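Local coordinates for protein toll-like receptor 6, Variable lymphocyte receptor B (PDB 3A79) that probably recognises microbial diacylated lipopeptides together with TLR2 in innate immunity, here as a mouse receptor ectodomain fused to a hagfish lymphocyte-receptor fragment, at residues P277-N282 with A303-M308; N332-S337 with S354-N359. All blocks are in the same frame, centred on the assembly; numbering follows the deposited sequence.

Contact 1. Residues P277-N282 with A303-M308. With NAG (2-acetamido-2-deoxy-beta-D-glucopyranose), chain E.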
# COMPACT_ATOMS: atom_id res chain seq x y z
N PRO B 277 2.17 35.23 19.20
CA PRO B 277 1.56 35.78 17.98
C PRO B 277 2.02 35.10 16.71
O PRO B 277 2.51 35.78 15.81
CB PRO B 277 2.05 37.23 17.96
CG PRO B 277 2.53 37.50 19.35
CD PRO B 277 3.07 36.21 19.83
N VAL B 278 1.87 33.79 16.62
CA VAL B 278 2.24 33.09 15.40
C VAL B 278 1.00 32.51 14.72
O VAL B 278 0.31 31.66 15.29
CB VAL B 278 3.29 31.99 15.68
CG1 VAL B 278 3.62 31.25 14.41
CG2 VAL B 278 4.54 32.60 16.29
N GLU B 279 0.72 33.00 13.51
CA GLU B 279 -0.47 32.61 12.75
C GLU B 279 -0.25 31.32 11.96
O GLU B 279 -1.06 30.40 12.02
CB GLU B 279 -0.90 33.74 11.81
CG GLU B 279 -2.34 33.62 11.31
CD GLU B 279 -2.70 34.65 10.24
OE1 GLU B 279 -1.79 35.15 9.54
OE2 GLU B 279 -3.91 34.94 10.10
N TYR B 280 0.85 31.27 11.22
CA TYR B 280 1.22 30.05 10.52
C TYR B 280 2.55 29.50 11.01
O TYR B 280 3.56 30.19 11.00
CB TYR B 280 1.25 30.28 9.02
CG TYR B 280 -0.10 30.54 8.41
CD1 TYR B 280 -0.73 31.76 8.60
CD2 TYR B 280 -0.74 29.58 7.63
CE1 TYR B 280 -1.97 32.02 8.04
CE2 TYR B 280 -1.99 29.83 7.07
CZ TYR B 280 -2.60 31.06 7.27
OH TYR B 280 -3.83 31.36 6.74
N LEU B 281 2.54 28.25 11.45
CA LEU B 281 3.75 27.55 11.88
C LEU B 281 4.09 26.44 10.90
O LEU B 281 3.25 25.59 10.61
CB LEU B 281 3.54 26.96 13.26
CG LEU B 281 4.75 26.25 13.84
CD1 LEU B 281 5.96 27.15 13.69
CD2 LEU B 281 4.49 25.94 15.28
N ASN B 282 5.32 26.45 10.38
CA ASN B 282 5.75 25.44 9.40
C ASN B 282 7.03 24.74 9.81
O ASN B 282 7.98 25.38 10.25
CB ASN B 282 5.96 26.08 8.03
CG ASN B 282 4.81 26.96 7.61
OD1 ASN B 282 3.76 26.48 7.22
ND2 ASN B 282 5.01 28.27 7.70
N ALA B 303 -3.24 32.10 18.66
CA ALA B 303 -3.32 32.84 17.41
C ALA B 303 -3.16 31.91 16.20
O ALA B 303 -3.58 32.24 15.08
CB ALA B 303 -2.28 33.95 17.38
N LEU B 304 -2.56 30.74 16.44
CA LEU B 304 -2.32 29.75 15.40
C LEU B 304 -3.52 29.44 14.53
O LEU B 304 -4.57 29.01 15.01
CB LEU B 304 -1.82 28.45 16.01
CG LEU B 304 -0.32 28.18 15.94
CD1 LEU B 304 -0.07 26.70 16.05
CD2 LEU B 304 0.26 28.70 14.65
N LYS B 305 -3.36 29.64 13.23
CA LYS B 305 -4.35 29.20 12.27
C LYS B 305 -3.92 27.87 11.66
O LYS B 305 -4.77 27.04 11.32
CB LYS B 305 -4.54 30.26 11.19
CG LYS B 305 -5.53 29.89 10.10
CD LYS B 305 -5.83 31.10 9.22
CE LYS B 305 -6.63 30.74 7.96
NZ LYS B 305 -6.77 31.94 7.08
N SER B 306 -2.61 27.65 11.56
CA SER B 306 -2.09 26.52 10.78
C SER B 306 -0.77 25.92 11.21
O SER B 306 0.26 26.58 11.16
CB SER B 306 -1.94 26.92 9.30
OG SER B 306 -0.82 26.27 8.72
N LEU B 307 -0.79 24.64 11.59
CA LEU B 307 0.43 23.85 11.68
C LEU B 307 0.64 23.07 10.39
O LEU B 307 -0.30 22.52 9.81
CB LEU B 307 0.38 22.89 12.86
CG LEU B 307 1.70 22.19 13.14
CD1 LEU B 307 2.80 23.22 13.29
CD2 LEU B 307 1.59 21.34 14.40
N MET B 308 1.87 23.04 9.92
CA MET B 308 2.18 22.33 8.69
C MET B 308 3.53 21.64 8.82
O MET B 308 4.57 22.29 8.89
CB MET B 308 2.22 23.31 7.52
CG MET B 308 2.08 22.63 6.17
SD MET B 308 3.43 22.97 5.03
CE MET B 308 4.68 21.92 5.75
C1 NAG E . 1.91 34.08 6.52
C2 NAG E . 2.19 35.10 5.41
C3 NAG E . 1.26 35.12 4.19
C4 NAG E . 0.39 33.89 3.98
C5 NAG E . 0.04 33.17 5.27
C6 NAG E . -0.42 31.78 4.86
C7 NAG E . 1.58 36.89 7.03
C8 NAG E . 0.11 36.58 7.20
N2 NAG E . 2.19 36.47 5.92
O3 NAG E . 2.06 35.29 3.03
O4 NAG E . -0.79 34.24 3.28
O5 NAG E . 1.17 32.96 6.09
O6 NAG E . 0.62 31.20 4.10
O7 NAG E . 2.20 37.52 7.89
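Y280, L281 and N282 pair with S306, L307 and M308 as neighbouring parallel strands on the concave side of the leucine-rich repeat solenoid, in the Toll-like receptor 6 part of the fusion. The short strand axes run 4.9 Å apart at 9°. At the corner in the chain at E279, its carbonyl O takes two backbone donors, K305 N at 2.7 Å, in the carbonyl plane on a lone pair, and S306 N, nearly in line with the C=O. L281 then bonds both ways, its N giving to S306 O at 2.8 Å and its O receiving M308 N. On the face carrying Y280, S306, N282 and M308, the tyrosine ring meets S306 CB obliquely, with Y280 CD2 3.4 Å from it. K305, fully extended, runs beside this ring and brings NZ to Y280 OH at 3.0 Å, a weak hydrogen bond. NAG (chain E), a sugar of a protein-attached glycan, covers one face of the Y280 ring, its C6 3.2 Å above the ring plane and over the centre. The other face of the sheet carries L281 and L307, leucines of neighbouring strands: with CG anti to the backbone N in both (chi1 -178° and -171°), they point the same way into the core, L281 CG lying 3.6 Å from L307 CD1. L304 CD2 reaches L281 CB at 4.0 Å. On their buried side, F273 and F270 of helix 263-273 pack on L281 and L307 respectively, while strands 252-261 and 335-339 continue the parallel ladder on either side.

Contact 2. Residues N332-S337 with S354-N359; sequences NIKMLS and SFTFLN. With NAG (2-acetamido-2-deoxy-beta-D-glucopyranose), chain G.
M335 and F357 cross on the glycan-bearing face of two parallel strands of the leucine-rich repeat solenoid, in the Toll-like receptor 6 part of the fusion. M335 CE sits 3.6 Å above the F357 ring plane, offset toward the rim, a CH-pi contact; M335 SD lies obliquely, 5.3 Å from the F357 ring centroid, completing a Met-aromatic pair. The bend at chi3 (62°) turns CE back over the phenylalanine. S337 OG lies in the plane of the F357 ring at its edge, 3.4 Å from F357 CE2. With F357 cut back to an alanine, the M335 methyl is likely to lose the ring it lies over, and S337 OG its neighbour at the ring edge. F355, from the loop before the strand, lies beside L336 on the buried side, its CE2 3.7 Å from L336 CB, and crosses I333 at an angle, while L358 CD2 rests over the rim of one face of its ring. K334 O accepts both T356 N (2.8 Å) and F357 N, and L336 N gives to F357 O at 168°. N359, whose OD1 bonds T361, carries the sugar through ND2. The chemistry is thus divided: an apolar core on one face, and on the other an aromatic and sulfur patch leading to an N-linked glycan on the concave surface.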
# COMPACT_ATOMS: atom_id res chain seq x y z
N ASN B 332 -6.14 22.80 18.84
CA ASN B 332 -7.30 23.65 18.61
C ASN B 332 -7.06 24.74 17.57
O ASN B 332 -7.35 25.91 17.79
CB ASN B 332 -7.81 24.27 19.92
CG ASN B 332 -6.78 25.17 20.58
OD1 ASN B 332 -5.58 25.08 20.30
ND2 ASN B 332 -7.24 26.04 21.48
N ILE B 333 -6.54 24.32 16.42
CA ILE B 333 -6.33 25.20 15.30
C ILE B 333 -7.27 24.81 14.16
O ILE B 333 -7.93 23.78 14.25
CB ILE B 333 -4.87 25.13 14.84
CG1 ILE B 333 -4.51 23.68 14.50
CG2 ILE B 333 -3.96 25.66 15.93
CD1 ILE B 333 -3.03 23.37 14.63
N LYS B 334 -7.36 25.63 13.12
CA LYS B 334 -8.23 25.33 11.98
C LYS B 334 -7.60 24.42 10.94
O LYS B 334 -8.29 23.61 10.32
CB LYS B 334 -8.74 26.62 11.31
CG LYS B 334 -9.98 27.18 12.00
CD LYS B 334 -10.46 28.51 11.41
CE LYS B 334 -11.30 29.27 12.44
NZ LYS B 334 -11.44 30.74 12.15
N MET B 335 -6.29 24.53 10.74
CA MET B 335 -5.63 23.72 9.72
C MET B 335 -4.41 22.95 10.23
O MET B 335 -3.49 23.54 10.78
CB MET B 335 -5.22 24.58 8.54
CG MET B 335 -6.31 25.49 8.05
SD MET B 335 -5.59 26.74 6.99
CE MET B 335 -4.92 25.68 5.70
N LEU B 336 -4.43 21.63 10.02
CA LEU B 336 -3.30 20.77 10.32
C LEU B 336 -2.92 19.98 9.08
O LEU B 336 -3.74 19.24 8.55
CB LEU B 336 -3.64 19.79 11.43
CG LEU B 336 -2.50 18.84 11.80
CD1 LEU B 336 -1.27 19.63 12.24
CD2 LEU B 336 -2.91 17.86 12.88
N SER B 337 -1.68 20.15 8.62
CA SER B 337 -1.10 19.29 7.60
C SER B 337 0.09 18.52 8.19
O SER B 337 0.98 19.11 8.77
CB SER B 337 -0.63 20.11 6.39
OG SER B 337 -1.68 20.80 5.73
N SER B 354 -11.81 21.86 16.01
CA SER B 354 -12.16 23.00 15.18
C SER B 354 -11.42 22.90 13.87
O SER B 354 -11.49 23.79 13.03
CB SER B 354 -11.85 24.31 15.90
OG SER B 354 -10.50 24.35 16.33
N PHE B 355 -10.69 21.79 13.71
CA PHE B 355 -10.08 21.47 12.43
C PHE B 355 -11.13 21.65 11.36
O PHE B 355 -12.22 21.09 11.45
CB PHE B 355 -9.61 20.02 12.40
CG PHE B 355 -8.42 19.75 13.26
CD1 PHE B 355 -8.36 18.61 14.04
CD2 PHE B 355 -7.35 20.63 13.27
CE1 PHE B 355 -7.26 18.35 14.83
CE2 PHE B 355 -6.24 20.37 14.05
CZ PHE B 355 -6.20 19.23 14.83
N THR B 356 -10.81 22.45 10.36
CA THR B 356 -11.67 22.55 9.19
C THR B 356 -10.87 22.17 7.95
O THR B 356 -11.42 22.09 6.85
CB THR B 356 -12.27 23.96 9.03
OG1 THR B 356 -11.24 24.91 8.74
CG2 THR B 356 -12.98 24.36 10.32
N PHE B 357 -9.58 21.91 8.16
CA PHE B 357 -8.69 21.51 7.09
C PHE B 357 -7.68 20.47 7.56
O PHE B 357 -6.95 20.69 8.53
CB PHE B 357 -7.97 22.72 6.53
CG PHE B 357 -6.98 22.39 5.46
CD1 PHE B 357 -7.37 22.34 4.14
CD2 PHE B 357 -5.65 22.15 5.78
CE1 PHE B 357 -6.45 22.04 3.15
CE2 PHE B 357 -4.73 21.85 4.80
CZ PHE B 357 -5.13 21.79 3.48
N LEU B 358 -7.64 19.34 6.87
CA LEU B 358 -6.72 18.26 7.21
C LEU B 358 -6.06 17.73 5.95
O LEU B 358 -6.73 17.43 4.97
CB LEU B 358 -7.47 17.16 7.96
CG LEU B 358 -7.84 17.54 9.40
CD1 LEU B 358 -8.61 16.43 10.05
CD2 LEU B 358 -6.60 17.89 10.21
N ASN B 359 -4.73 17.65 5.98
CA ASN B 359 -3.93 17.24 4.83
C ASN B 359 -2.83 16.32 5.31
O ASN B 359 -1.79 16.78 5.78
CB ASN B 359 -3.35 18.48 4.12
CG ASN B 359 -2.42 18.14 2.95
OD1 ASN B 359 -2.09 16.98 2.71
ND2 ASN B 359 -2.00 19.18 2.21
C1 NAG G . -1.06 18.83 1.16
C2 NAG G . -1.09 20.00 0.17
C3 NAG G . 0.04 19.97 -0.86
C4 NAG G . 1.39 19.56 -0.28
C5 NAG G . 1.24 18.39 0.69
C6 NAG G . 2.54 18.14 1.43
C7 NAG G . -3.25 20.99 -0.40
C8 NAG G . -4.46 20.92 -1.30
N2 NAG G . -2.36 20.01 -0.54
O3 NAG G . 0.14 21.23 -1.50
O4 NAG G . 2.26 19.24 -1.37
O5 NAG G . 0.24 18.66 1.66
O6 NAG G . 3.02 19.38 1.91
O7 NAG G . -3.13 21.92 0.40

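How the contacts relate
Contacts 1 and 2 follow one another along the chain and join neighbouring parallel strands of the same solenoid, their centres 11 Å apart. Strands 306-314 and 335-339 are direct neighbours, so the two ladders merge: K305 O and L307 O lie 3.0 Å from M335 N and S337 N respectively, probable hydrogen bonds. Packing continues on both faces, L304 CB meeting I333 CG2 at 3.5 Å on the core side and M308 CG meeting S337 CB at 3.7 Å on the concave side. Each contact touches a different glycan: 277-282 lies against a sugar of a glycan probably carried by N253, whereas 354-359 bears its own. Neither sugar marks a binding pocket.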